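Local atomic coordinates of AGR_C_1268p (Agrobacterium tumefaciens str. C58, PDB entry 2GHS), a protein that probably hydrolyses sugar lactones as a metal-dependent gluconolactonase of the SMP-30/regucalcin family, with one divalent cation bound per subunit. Residues M48-G53 / T289-H294; E52-D57 / T273-F278; F66-R71 / P89-A94; R285-S290 / G307-L312. All coordinates share one frame; numbering follows the deposited sequence.

Interaction 1: residues M48-G53 / T289-H294; sequences MLLGEG and TSAREH. With EDO (1,2-ethanediol), chain D.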
loop_
_atom_site.group_PDB
_atom_site.type_symbol
_atom_site.label_atom_id
_atom_site.label_comp_id
_atom_site.label_asym_id
_atom_site.label_seq_id
_atom_site.Cartn_x
_atom_site.Cartn_y
_atom_site.Cartn_z
HETATM N N MSE A 48 10.793 -10.975 -0.741
HETATM C CA MSE A 48 10.145 -10.377 -1.891
HETATM C C MSE A 48 11.104 -9.445 -2.587
HETATM O O MSE A 48 11.721 -8.594 -1.950
HETATM C CB MSE A 48 8.959 -9.518 -1.458
HETATM C CG MSE A 48 7.930 -10.217 -0.640
HETATM SE SE MSE A 48 6.882 -11.553 -1.671
HETATM C CE MSE A 48 7.906 -13.088 -1.188
ATOM N N LEU A 49 11.183 -9.561 -3.905
ATOM C CA LEU A 49 11.940 -8.581 -4.692
ATOM C C LEU A 49 11.311 -7.210 -4.501
ATOM O O LEU A 49 12.012 -6.236 -4.215
ATOM C CB LEU A 49 11.969 -9.001 -6.155
ATOM C CG LEU A 49 12.680 -8.086 -7.114
ATOM C CD1 LEU A 49 14.126 -8.006 -6.707
ATOM C CD2 LEU A 49 12.473 -8.645 -8.543
ATOM N N LEU A 50 9.978 -7.138 -4.585
ATOM C CA LEU A 50 9.282 -5.871 -4.356
ATOM C C LEU A 50 7.942 -6.172 -3.699
ATOM O O LEU A 50 6.888 -6.252 -4.360
ATOM C CB LEU A 50 9.147 -5.069 -5.660
ATOM C CG LEU A 50 8.557 -3.660 -5.497
ATOM C CD1 LEU A 50 9.255 -2.900 -4.425
ATOM C CD2 LEU A 50 8.580 -2.872 -6.815
ATOM N N GLY A 51 7.992 -6.394 -2.387
ATOM C CA GLY A 51 6.803 -6.665 -1.637
ATOM C C GLY A 51 6.005 -5.390 -1.534
ATOM O O GLY A 51 6.589 -4.338 -1.189
ATOM N N GLU A 52 4.696 -5.449 -1.836
ATOM C CA GLU A 52 3.854 -4.242 -1.827
ATOM C C GLU A 52 2.367 -4.524 -1.731
ATOM O O GLU A 52 1.913 -5.674 -1.886
ATOM C CB GLU A 52 4.085 -3.400 -3.111
ATOM C CG GLU A 52 5.009 -2.166 -2.997
ATOM C CD GLU A 52 4.446 -0.987 -2.138
ATOM O OE1 GLU A 52 3.352 -1.159 -1.508
ATOM O OE2 GLU A 52 5.130 0.097 -2.109
ATOM N N GLY A 53 1.593 -3.468 -1.455
ATOM C CA GLY A 53 0.159 -3.603 -1.493
ATOM C C GLY A 53 -0.524 -4.563 -0.512
ATOM O O GLY A 53 -1.543 -5.160 -0.870
ATOM N N THR A 289 5.565 -4.951 4.798
ATOM C CA THR A 289 6.307 -5.512 3.687
ATOM C C THR A 289 7.603 -4.761 3.454
ATOM O O THR A 289 7.785 -3.590 3.844
ATOM C CB THR A 289 5.493 -5.512 2.379
ATOM O OG1 THR A 289 4.909 -4.228 2.156
ATOM C CG2 THR A 289 4.360 -6.520 2.474
ATOM N N SER A 290 8.485 -5.442 2.746
ATOM C CA SER A 290 9.768 -4.862 2.362
ATOM C C SER A 290 10.253 -5.411 1.002
ATOM O O SER A 290 9.593 -6.228 0.362
ATOM C CB SER A 290 10.836 -5.076 3.446
ATOM O OG SER A 290 11.212 -6.441 3.567
ATOM N N ALA A 291 11.376 -4.889 0.551
ATOM C CA ALA A 291 11.879 -5.184 -0.802
ATOM C C ALA A 291 13.375 -5.497 -0.810
ATOM O O ALA A 291 14.135 -5.026 0.040
ATOM C CB ALA A 291 11.608 -3.980 -1.753
ATOM N N ARG A 292 13.788 -6.293 -1.811
ATOM C CA ARG A 292 15.193 -6.511 -2.157
ATOM C C ARG A 292 15.619 -5.748 -3.419
ATOM O O ARG A 292 16.786 -5.779 -3.805
ATOM C CB ARG A 292 15.455 -7.999 -2.407
ATOM C CG ARG A 292 15.583 -8.771 -1.159
ATOM C CD ARG A 292 16.074 -10.207 -1.370
ATOM N NE ARG A 292 16.309 -10.738 -0.030
ATOM C CZ ARG A 292 16.883 -11.890 0.270
ATOM N NH1 ARG A 292 17.315 -12.709 -0.680
ATOM N NH2 ARG A 292 17.020 -12.213 1.549
ATOM N N GLU A 293 14.663 -5.105 -4.087
ATOM C CA GLU A 293 14.916 -4.468 -5.393
ATOM C C GLU A 293 16.134 -3.545 -5.328
ATOM O O GLU A 293 16.263 -2.737 -4.409
ATOM C CB GLU A 293 13.678 -3.683 -5.856
ATOM C CG GLU A 293 13.742 -3.048 -7.265
ATOM C CD GLU A 293 12.681 -1.955 -7.459
ATOM O OE1 GLU A 293 12.175 -1.413 -6.455
ATOM O OE2 GLU A 293 12.360 -1.613 -8.618
ATOM N N HIS A 294 17.022 -3.707 -6.306
ATOM C CA HIS A 294 18.219 -2.889 -6.490
ATOM C C HIS A 294 19.382 -3.243 -5.567
ATOM O O HIS A 294 20.503 -2.860 -5.851
ATOM C CB HIS A 294 17.911 -1.396 -6.343
ATOM C CG HIS A 294 16.876 -0.886 -7.297
ATOM N ND1 HIS A 294 15.820 -0.093 -6.893
ATOM C CD2 HIS A 294 16.735 -1.055 -8.636
ATOM C CE1 HIS A 294 15.078 0.210 -7.947
ATOM N NE2 HIS A 294 15.609 -0.364 -9.016
HETATM C C1 EDO D . 7.890 1.861 -5.766
HETATM O O1 EDO D . 7.230 0.662 -6.184
HETATM C C2 EDO D . 7.704 1.966 -4.246
HETATM O O2 EDO D . 6.305 2.070 -3.896
#
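L50 meets A291 where the loop leading into strand 51-57 runs past the end of strand 285-290, a junction between neighbouring sheets of the six-bladed beta-propeller expected for the SMP-30 family. A single bridge joins the two backbones, with the CA atoms of L50 and A291 4.5 Å apart. Backbone hydrogen bonds tie the junction together. G51 N donates to S290 O at 3.2 Å, approaching from above the carbonyl plane. R292 N is shared between two carbonyls, giving one bond to L49 O at 3.0 Å and a weak one to M48 O. L49 O takes a second, weak bond from E293 N, a cluster of bent bonds where the chain turns at R292.

Side-chain packing surrounds these bonds. The CD1 branch of L50 lies against A291 CB at 3.7 Å. L50 and E293 run side by side and point the same way, both with CG anti to the backbone N (chi1 -174° and -175°), and both touch W248. Further along, T289 turns its CB toward the carbonyl of G51, while its hydroxyl is hydrogen-bonded to T274 of strand 273-279.

The polar business lies at E52, predicted to be a metal ligand, close to the predicted catalytic D233. Its OE1 accepts from G53 N at 2.9 Å through the anti lone pair, which, with a bond from a 1,2-ethanediol to OE2, restrains the rotation of the carboxylate. The diol, probably from crystallisation, sits in the pocket, held by R135, N137 and N182; its O2 donates to E52 OE2 at 2.9 Å.

Interaction 2: residues E52-D57 / T273-F278; sequences EGPTFD and TTCPAF. With EDO (1,2-ethanediol), chain D.
Two innermost strands of adjacent propeller blades, 52-57 and 273-278, run side by side near the central axis, 5° from parallel and 6.1 Å apart at their closest. No direct hydrogen bond joins them, so the contact is van der Waals packing plus one bridging water. P54 makes the largest single contribution, with E52 close behind. P54 turns its CB toward the other strand; that CB rests 3.7 Å from A277 CB, and ring atom CD is 3.5 Å from C275 CB. SG of C275, anti to the backbone N (chi1 -161°), lies beside P54 CD and CG. The water bridges the backbones, donating to P54 O at 2.9 Å and to P276 O at 2.7 Å.

Toward the pocket, E52 brings its carboxylate across T274, whose CB lies 3.7 Å from E52 OE2, while OE1 lies against C275 CB. T274 OG1 is hydrogen-bonded to G51 O. At the far end F56 CB comes within 3.3 Å of F278 O. Around the pair, strand 285-290 covers P54 with L287 and T289, and strand 231-237 lies beyond, its D233 touching both E52 and T274 and its V236 touching P276 and F278.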
loop_
_atom_site.group_PDB
_atom_site.type_symbol
_atom_site.label_atom_id
_atom_site.label_comp_id
_atom_site.label_asym_id
_atom_site.label_seq_id
_atom_site.Cartn_x
_atom_site.Cartn_y
_atom_site.Cartn_z
ATOM N N GLU A 52 4.696 -5.449 -1.836
ATOM C CA GLU A 52 3.854 -4.242 -1.827
ATOM C C GLU A 52 2.367 -4.524 -1.731
ATOM O O GLU A 52 1.913 -5.674 -1.886
ATOM C CB GLU A 52 4.085 -3.400 -3.111
ATOM C CG GLU A 52 5.009 -2.166 -2.997
ATOM C CD GLU A 52 4.446 -0.987 -2.138
ATOM O OE1 GLU A 52 3.352 -1.159 -1.508
ATOM O OE2 GLU A 52 5.130 0.097 -2.109
ATOM N N GLY A 53 1.593 -3.468 -1.455
ATOM C CA GLY A 53 0.159 -3.603 -1.493
ATOM C C GLY A 53 -0.524 -4.563 -0.512
ATOM O O GLY A 53 -1.543 -5.160 -0.870
ATOM N N PRO A 54 0.000 -4.701 0.716
ATOM C CA PRO A 54 -0.629 -5.678 1.618
ATOM C C PRO A 54 -2.012 -5.272 2.062
ATOM O O PRO A 54 -2.284 -4.052 2.208
ATOM C CB PRO A 54 0.283 -5.653 2.870
ATOM C CG PRO A 54 0.932 -4.346 2.821
ATOM C CD PRO A 54 1.120 -4.015 1.355
ATOM N N THR A 55 -2.885 -6.250 2.305
ATOM C CA THR A 55 -4.213 -5.968 2.844
ATOM C C THR A 55 -4.711 -7.224 3.556
ATOM O O THR A 55 -4.088 -8.295 3.447
ATOM C CB THR A 55 -5.179 -5.472 1.706
ATOM O OG1 THR A 55 -6.427 -5.044 2.267
ATOM C CG2 THR A 55 -5.434 -6.540 0.686
ATOM N N PHE A 56 -5.760 -7.096 4.362
ATOM C CA PHE A 56 -6.207 -8.202 5.183
ATOM C C PHE A 56 -7.701 -8.412 4.920
ATOM O O PHE A 56 -8.474 -7.437 4.829
ATOM C CB PHE A 56 -6.036 -7.874 6.666
ATOM C CG PHE A 56 -6.338 -9.028 7.602
ATOM C CD1 PHE A 56 -5.559 -10.174 7.629
ATOM C CD2 PHE A 56 -7.361 -8.909 8.495
ATOM C CE1 PHE A 56 -5.869 -11.195 8.506
ATOM C CE2 PHE A 56 -7.640 -9.915 9.384
ATOM C CZ PHE A 56 -6.898 -11.043 9.381
ATOM N N ASP A 57 -8.073 -9.679 4.786
ATOM C CA ASP A 57 -9.488 -10.132 4.736
ATOM C C ASP A 57 -9.914 -10.732 6.069
ATOM O O ASP A 57 -9.573 -11.873 6.366
ATOM C CB ASP A 57 -9.663 -11.162 3.594
ATOM C CG ASP A 57 -11.118 -11.583 3.371
ATOM O OD1 ASP A 57 -11.983 -11.330 4.246
ATOM O OD2 ASP A 57 -11.405 -12.181 2.295
ATOM N N THR A 273 11.674 -0.605 3.326
ATOM C CA THR A 273 10.353 -0.804 3.904
ATOM C C THR A 273 9.336 -0.246 2.904
ATOM O O THR A 273 9.482 0.905 2.435
ATOM C CB THR A 273 10.207 -0.027 5.202
ATOM O OG1 THR A 273 11.449 0.067 5.855
ATOM C CG2 THR A 273 9.188 -0.686 6.126
ATOM N N THR A 274 8.299 -1.019 2.574
ATOM C CA THR A 274 7.380 -0.555 1.527
ATOM C C THR A 274 5.956 -0.192 1.957
ATOM O O THR A 274 5.436 0.781 1.475
ATOM C CB THR A 274 7.274 -1.565 0.388
ATOM O OG1 THR A 274 6.981 -2.840 0.916
ATOM C CG2 THR A 274 8.575 -1.620 -0.389
ATOM N N CYS A 275 5.344 -0.936 2.858
ATOM C CA CYS A 275 3.936 -0.699 3.171
ATOM C C CYS A 275 3.474 -1.401 4.440
ATOM O O CYS A 275 3.827 -2.552 4.650
ATOM C CB CYS A 275 3.026 -1.125 2.005
ATOM S SG CYS A 275 1.356 -0.397 2.070
ATOM N N PRO A 276 2.685 -0.696 5.270
ATOM C CA PRO A 276 1.995 -1.371 6.380
ATOM C C PRO A 276 0.572 -1.853 6.056
ATOM O O PRO A 276 -0.071 -1.388 5.107
ATOM C CB PRO A 276 1.972 -0.289 7.446
ATOM C CG PRO A 276 1.995 0.987 6.706
ATOM C CD PRO A 276 2.419 0.749 5.297
ATOM N N ALA A 277 0.041 -2.722 6.896
ATOM C CA ALA A 277 -1.364 -3.147 6.800
ATOM C C ALA A 277 -1.866 -3.554 8.189
ATOM O O ALA A 277 -1.131 -4.169 8.929
ATOM C CB ALA A 277 -1.520 -4.296 5.822
ATOM N N PHE A 278 -3.111 -3.200 8.535
ATOM C CA PHE A 278 -3.749 -3.709 9.729
ATOM C C PHE A 278 -4.177 -5.145 9.529
ATOM O O PHE A 278 -4.803 -5.477 8.521
ATOM C CB PHE A 278 -4.973 -2.875 10.108
ATOM C CG PHE A 278 -4.664 -1.418 10.326
ATOM C CD1 PHE A 278 -3.746 -1.045 11.325
ATOM C CD2 PHE A 278 -5.280 -0.429 9.567
ATOM C CE1 PHE A 278 -3.430 0.295 11.552
ATOM C CE2 PHE A 278 -4.982 0.925 9.803
ATOM C CZ PHE A 278 -4.050 1.277 10.780
HETATM C C1 EDO D . 7.890 1.861 -5.766
HETATM O O1 EDO D . 7.230 0.662 -6.184
HETATM C C2 EDO D . 7.704 1.966 -4.246
HETATM O O2 EDO D . 6.305 2.070 -3.896
HETATM O O HOH W 1 -2.517 -1.840 4.013
#

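Interaction 3: residues F66-R71 / P89-A94; sequences FNILER and PFMGSA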
loop_
_atom_site.group_PDB
_atom_site.type_symbol
_atom_site.label_atom_id
_atom_site.label_comp_id
_atom_site.label_asym_id
_atom_site.label_seq_id
_atom_site.Cartn_x
_atom_site.Cartn_y
_atom_site.Cartn_z
ATOM N N PHE A 66 1.492 -8.304 -2.771
ATOM C CA PHE A 66 2.067 -8.598 -4.045
ATOM C C PHE A 66 3.585 -8.626 -4.024
ATOM O O PHE A 66 4.224 -7.978 -3.216
ATOM C CB PHE A 66 1.626 -7.540 -5.085
ATOM C CG PHE A 66 0.162 -7.499 -5.327
ATOM C CD1 PHE A 66 -0.657 -6.685 -4.540
ATOM C CD2 PHE A 66 -0.394 -8.224 -6.353
ATOM C CE1 PHE A 66 -2.037 -6.635 -4.769
ATOM C CE2 PHE A 66 -1.753 -8.203 -6.586
ATOM C CZ PHE A 66 -2.580 -7.416 -5.787
ATOM N N ASN A 67 4.137 -9.382 -4.964
ATOM C CA ASN A 67 5.551 -9.272 -5.380
ATOM C C ASN A 67 5.512 -8.664 -6.769
ATOM O O ASN A 67 5.358 -9.374 -7.738
ATOM C CB ASN A 67 6.221 -10.623 -5.361
ATOM C CG ASN A 67 7.735 -10.542 -5.493
ATOM O OD1 ASN A 67 8.305 -9.467 -5.484
ATOM N ND2 ASN A 67 8.385 -11.702 -5.598
ATOM N N ILE A 68 5.565 -7.332 -6.822
ATOM C CA ILE A 68 5.080 -6.612 -8.016
ATOM C C ILE A 68 5.798 -7.075 -9.281
ATOM O O ILE A 68 5.167 -7.500 -10.259
ATOM C CB ILE A 68 5.215 -5.061 -7.891
ATOM C CG1 ILE A 68 4.291 -4.508 -6.821
ATOM C CG2 ILE A 68 4.867 -4.396 -9.269
ATOM C CD1 ILE A 68 4.386 -2.995 -6.716
ATOM N N LEU A 69 7.111 -6.974 -9.263
ATOM C CA LEU A 69 7.932 -7.184 -10.459
ATOM C C LEU A 69 7.954 -8.641 -10.899
ATOM O O LEU A 69 8.208 -8.909 -12.042
ATOM C CB LEU A 69 9.366 -6.699 -10.210
ATOM C CG LEU A 69 9.489 -5.228 -9.747
ATOM C CD1 LEU A 69 10.936 -4.836 -9.499
ATOM C CD2 LEU A 69 8.857 -4.295 -10.771
ATOM N N GLU A 70 7.631 -9.577 -10.000
ATOM C CA GLU A 70 7.567 -11.005 -10.354
ATOM C C GLU A 70 6.138 -11.512 -10.655
ATOM O O GLU A 70 5.923 -12.722 -10.862
ATOM C CB GLU A 70 8.174 -11.861 -9.237
ATOM C CG GLU A 70 9.638 -11.540 -8.972
ATOM C CD GLU A 70 10.614 -12.242 -9.913
ATOM O OE1 GLU A 70 10.236 -12.630 -11.039
ATOM O OE2 GLU A 70 11.779 -12.414 -9.496
ATOM N N ARG A 71 5.167 -10.611 -10.638
ATOM C CA ARG A 71 3.779 -10.938 -11.030
ATOM C C ARG A 71 3.175 -12.004 -10.111
ATOM O O ARG A 71 2.628 -12.988 -10.579
ATOM C CB ARG A 71 3.687 -11.344 -12.496
ATOM C CG ARG A 71 4.247 -10.334 -13.459
ATOM C CD ARG A 71 3.948 -10.686 -14.946
ATOM N NE ARG A 71 4.190 -12.112 -15.144
ATOM C CZ ARG A 71 5.362 -12.665 -15.400
ATOM N NH1 ARG A 71 6.393 -11.916 -15.681
ATOM N NH2 ARG A 71 5.484 -13.986 -15.454
ATOM N N PRO A 89 -0.730 -12.856 -14.817
ATOM C CA PRO A 89 -0.265 -12.510 -16.144
ATOM C C PRO A 89 0.070 -10.996 -16.256
ATOM O O PRO A 89 0.190 -10.512 -17.368
ATOM C CB PRO A 89 -1.498 -12.784 -17.015
ATOM C CG PRO A 89 -2.654 -12.484 -16.105
ATOM C CD PRO A 89 -2.186 -12.762 -14.686
ATOM N N PHE A 90 0.149 -10.273 -15.131
ATOM C CA PHE A 90 0.409 -8.865 -15.108
ATOM C C PHE A 90 1.059 -8.520 -13.770
ATOM O O PHE A 90 1.153 -9.392 -12.870
ATOM C CB PHE A 90 -0.865 -8.039 -15.390
ATOM C CG PHE A 90 -2.079 -8.450 -14.595
ATOM C CD1 PHE A 90 -2.042 -8.541 -13.231
ATOM C CD2 PHE A 90 -3.259 -8.782 -15.250
ATOM C CE1 PHE A 90 -3.182 -8.918 -12.481
ATOM C CE2 PHE A 90 -4.367 -9.153 -14.529
ATOM C CZ PHE A 90 -4.336 -9.248 -13.146
HETATM N N MSE A 91 1.500 -7.266 -13.644
HETATM C CA MSE A 91 2.095 -6.811 -12.399
HETATM C C MSE A 91 1.004 -6.221 -11.542
HETATM O O MSE A 91 0.640 -5.054 -11.685
HETATM C CB MSE A 91 3.239 -5.789 -12.650
HETATM C CG MSE A 91 4.399 -6.391 -13.361
HETATM SE SE MSE A 91 5.833 -5.042 -13.438
HETATM C CE MSE A 91 7.132 -5.999 -14.312
ATOM N N GLY A 92 0.441 -7.032 -10.670
ATOM C CA GLY A 92 -0.559 -6.504 -9.736
ATOM C C GLY A 92 0.126 -5.680 -8.673
ATOM O O GLY A 92 1.202 -6.053 -8.216
ATOM N N SER A 93 -0.530 -4.595 -8.229
ATOM C CA SER A 93 -0.024 -3.798 -7.109
ATOM C C SER A 93 -1.006 -3.429 -6.013
ATOM O O SER A 93 -0.549 -2.934 -4.970
ATOM C CB SER A 93 0.604 -2.529 -7.619
ATOM O OG SER A 93 -0.408 -1.708 -8.204
ATOM N N ALA A 94 -2.313 -3.642 -6.228
ATOM C CA ALA A 94 -3.318 -3.357 -5.174
ATOM C C ALA A 94 -4.453 -4.315 -5.267
ATOM O O ALA A 94 -4.807 -4.756 -6.351
ATOM C CB ALA A 94 -3.854 -1.958 -5.243
HETATM O O HOH W 2 2.210 -8.608 -8.933
#
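F66 lays one face of its ring over the backbone of G92 and S93, and this is the tight part of the contact. G92 C stands 3.5 Å above the ring plane toward the rim, S93 N lies over the centre, and F66 CD2 comes to 3.3 Å from G92 O. With no side chain on G92, the ring can lie directly on the peptide. I68 continues the packing, its CD1 3.9 Å from S93 CB and its CG2 4.0 Å from M91 CB, the I68 and M91 side chains crossing at about a right angle. S93 and A94 form a classic beta bulge opposite A106, and S93 OG bonds S136 OG and N137 O.

The outer side is more open to solvent, with R71 and P89 exposed. Its packing is looser where M91, a selenomethionine extended beyond CG, crosses L69 obliquely with SE 4.1 Å from L69 CD2. R71 still comes close, its CB 3.2 Å from F90 O, and its NE is bonded to L88 O.

Because no direct hydrogen bond crosses between the segments, neighbouring propeller blades meet here through ring-on-peptide and aliphatic packing; I68, part of it, also touches the predicted metal ligand E52.

Interaction 4: residues R285-S290 / G307-L312; sequences RLLVTS and GLTFEL
L286 and L312 lie side by side and point the same way, CD2 of the first 3.8 Å from CD1 of the second, with V288 CG2 next to L312 CG. L287 and T309 meet differently: the threonine CG2, anti to its backbone N (chi1 -59° for OG1), slants across the leucine and touches CG at 3.9 Å. F310 lays one ring face near L308 C, offset toward the rim, with CE2 3.8 Å from S290 OG. E311 extends on the side of L287, its CG 3.7 Å from L286 O, and its carboxylate forms a salt bridge with R41.

These side chains hang on an antiparallel strand pair, 285-290 with 309-311, inside a four-stranded propeller blade. V288 and F310 form the hydrogen-bonded pair, each giving its N-H to the other's carbonyl; F310 N to V288 O is 2.9 Å and almost straight (177°). L312 N donates to L286 O, nearly in line with the C=O bond, and L287 faces E311 as a non-hydrogen-bonded pair.

Near G307 a side-chain bond takes over. S290 OG, set between its backbone N and carbonyl carbon (chi1 69°), donates to a lone pair of L308 O at 2.7 Å, in the carbonyl plane.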
loop_
_atom_site.group_PDB
_atom_site.type_symbol
_atom_site.label_atom_id
_atom_site.label_comp_id
_atom_site.label_asym_id
_atom_site.label_seq_id
_atom_site.Cartn_x
_atom_site.Cartn_y
_atom_site.Cartn_z
ATOM N N ARG A 285 -2.968 -5.410 14.911
ATOM C CA ARG A 285 -1.567 -5.691 14.637
ATOM C C ARG A 285 -1.146 -5.059 13.330
ATOM O O ARG A 285 -1.997 -4.760 12.465
ATOM C CB ARG A 285 -1.318 -7.205 14.549
ATOM C CG ARG A 285 -1.903 -7.992 15.672
ATOM C CD ARG A 285 -1.188 -7.730 16.972
ATOM N NE ARG A 285 -1.801 -8.539 18.024
ATOM C CZ ARG A 285 -2.619 -8.096 18.974
ATOM N NH1 ARG A 285 -2.927 -6.797 19.123
ATOM N NH2 ARG A 285 -3.099 -8.973 19.822
ATOM N N LEU A 286 0.162 -4.847 13.169
ATOM C CA LEU A 286 0.644 -4.169 11.984
ATOM C C LEU A 286 1.628 -5.043 11.223
ATOM O O LEU A 286 2.689 -5.379 11.739
ATOM C CB LEU A 286 1.252 -2.808 12.333
ATOM C CG LEU A 286 1.305 -1.839 11.154
ATOM C CD1 LEU A 286 -0.085 -1.288 10.789
ATOM C CD2 LEU A 286 2.294 -0.717 11.394
ATOM N N LEU A 287 1.217 -5.437 10.027
ATOM C CA LEU A 287 2.090 -6.123 9.044
ATOM C C LEU A 287 2.885 -5.096 8.244
ATOM O O LEU A 287 2.344 -4.019 7.959
ATOM C CB LEU A 287 1.199 -6.995 8.124
ATOM C CG LEU A 287 1.830 -7.757 6.948
ATOM C CD1 LEU A 287 0.931 -8.912 6.587
ATOM C CD2 LEU A 287 2.019 -6.868 5.732
ATOM N N VAL A 288 4.134 -5.415 7.865
ATOM C CA VAL A 288 5.013 -4.498 7.124
ATOM C C VAL A 288 5.750 -5.306 6.070
ATOM O O VAL A 288 6.408 -6.290 6.406
ATOM C CB VAL A 288 6.050 -3.837 8.062
ATOM C CG1 VAL A 288 6.857 -2.858 7.309
ATOM C CG2 VAL A 288 5.352 -3.193 9.274
ATOM N N THR A 289 5.565 -4.951 4.798
ATOM C CA THR A 289 6.307 -5.512 3.687
ATOM C C THR A 289 7.603 -4.761 3.454
ATOM O O THR A 289 7.785 -3.590 3.844
ATOM C CB THR A 289 5.493 -5.512 2.379
ATOM O OG1 THR A 289 4.909 -4.228 2.156
ATOM C CG2 THR A 289 4.360 -6.520 2.474
ATOM N N SER A 290 8.485 -5.442 2.746
ATOM C CA SER A 290 9.768 -4.862 2.362
ATOM C C SER A 290 10.253 -5.411 1.002
ATOM O O SER A 290 9.593 -6.228 0.362
ATOM C CB SER A 290 10.836 -5.076 3.446
ATOM O OG SER A 290 11.212 -6.441 3.567
ATOM N N GLY A 307 13.544 -7.813 2.404
ATOM C CA GLY A 307 12.474 -8.391 1.571
ATOM C C GLY A 307 11.435 -9.239 2.293
ATOM O O GLY A 307 10.386 -9.578 1.726
ATOM N N LEU A 308 11.699 -9.549 3.557
ATOM C CA LEU A 308 10.766 -10.337 4.345
ATOM C C LEU A 308 9.551 -9.492 4.747
ATOM O O LEU A 308 9.539 -8.276 4.625
ATOM C CB LEU A 308 11.497 -10.900 5.584
ATOM C CG LEU A 308 12.294 -12.183 5.389
ATOM C CD1 LEU A 308 13.146 -12.155 4.151
ATOM C CD2 LEU A 308 13.110 -12.584 6.678
ATOM N N THR A 309 8.501 -10.179 5.207
ATOM C CA THR A 309 7.255 -9.567 5.643
ATOM C C THR A 309 7.169 -9.791 7.145
ATOM O O THR A 309 7.323 -10.931 7.640
ATOM C CB THR A 309 6.072 -10.210 4.886
ATOM O OG1 THR A 309 6.252 -10.022 3.464
ATOM C CG2 THR A 309 4.754 -9.653 5.291
ATOM N N PHE A 310 6.972 -8.702 7.868
ATOM C CA PHE A 310 7.044 -8.670 9.326
ATOM C C PHE A 310 5.725 -8.291 9.993
ATOM O O PHE A 310 4.833 -7.784 9.360
ATOM C CB PHE A 310 8.083 -7.641 9.768
ATOM C CG PHE A 310 9.404 -7.782 9.083
ATOM C CD1 PHE A 310 10.356 -8.710 9.524
ATOM C CD2 PHE A 310 9.729 -6.983 7.969
ATOM C CE1 PHE A 310 11.578 -8.875 8.824
ATOM C CE2 PHE A 310 10.961 -7.134 7.303
ATOM C CZ PHE A 310 11.859 -8.086 7.702
ATOM N N GLU A 311 5.634 -8.543 11.278
ATOM C CA GLU A 311 4.606 -7.950 12.148
ATOM C C GLU A 311 5.307 -7.218 13.277
ATOM O O GLU A 311 6.208 -7.766 13.925
ATOM C CB GLU A 311 3.728 -9.061 12.713
ATOM C CG GLU A 311 2.545 -8.642 13.523
ATOM C CD GLU A 311 1.898 -9.861 14.149
ATOM O OE1 GLU A 311 1.147 -10.564 13.477
ATOM O OE2 GLU A 311 2.173 -10.172 15.325
ATOM N N LEU A 312 4.872 -6.005 13.592
ATOM C CA LEU A 312 5.484 -5.270 14.703
ATOM C C LEU A 312 5.086 -5.889 16.055
ATOM O O LEU A 312 4.063 -6.602 16.130
ATOM C CB LEU A 312 5.026 -3.809 14.674
ATOM C CG LEU A 312 5.439 -2.930 13.490
ATOM C CD1 LEU A 312 5.098 -1.469 13.773
ATOM C CD2 LEU A 312 6.916 -3.062 13.233
HETATM O O HOH W 3 1.669 -5.353 15.561
HETATM O O HOH W 4 7.671 -8.143 1.922
#

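Interactions 1, 2 and 4 form one continuous patch, their centres 8 to 11 Å apart. T274 OG1 ties it together: it lies 2.6 Å from G51 O of interaction 1 and 2.8 Å from T289 OG1, which interactions 1 and 4 share. Within the blade of strands 273-279, 285-290 and 309-311, A277 N reaches L287 O at 2.8 Å. Interaction 3, nested in the chain between the segments of interactions 1 and 2, joins through F66 N to E52 O at 2.8 Å; it stays about 6 Å from interaction 4 at the nearest atoms. E52, predicted to bind metal, belongs to interactions 1 and 2, and I68 CD1 of interaction 3 packs on E52 CB at 3.6 Å.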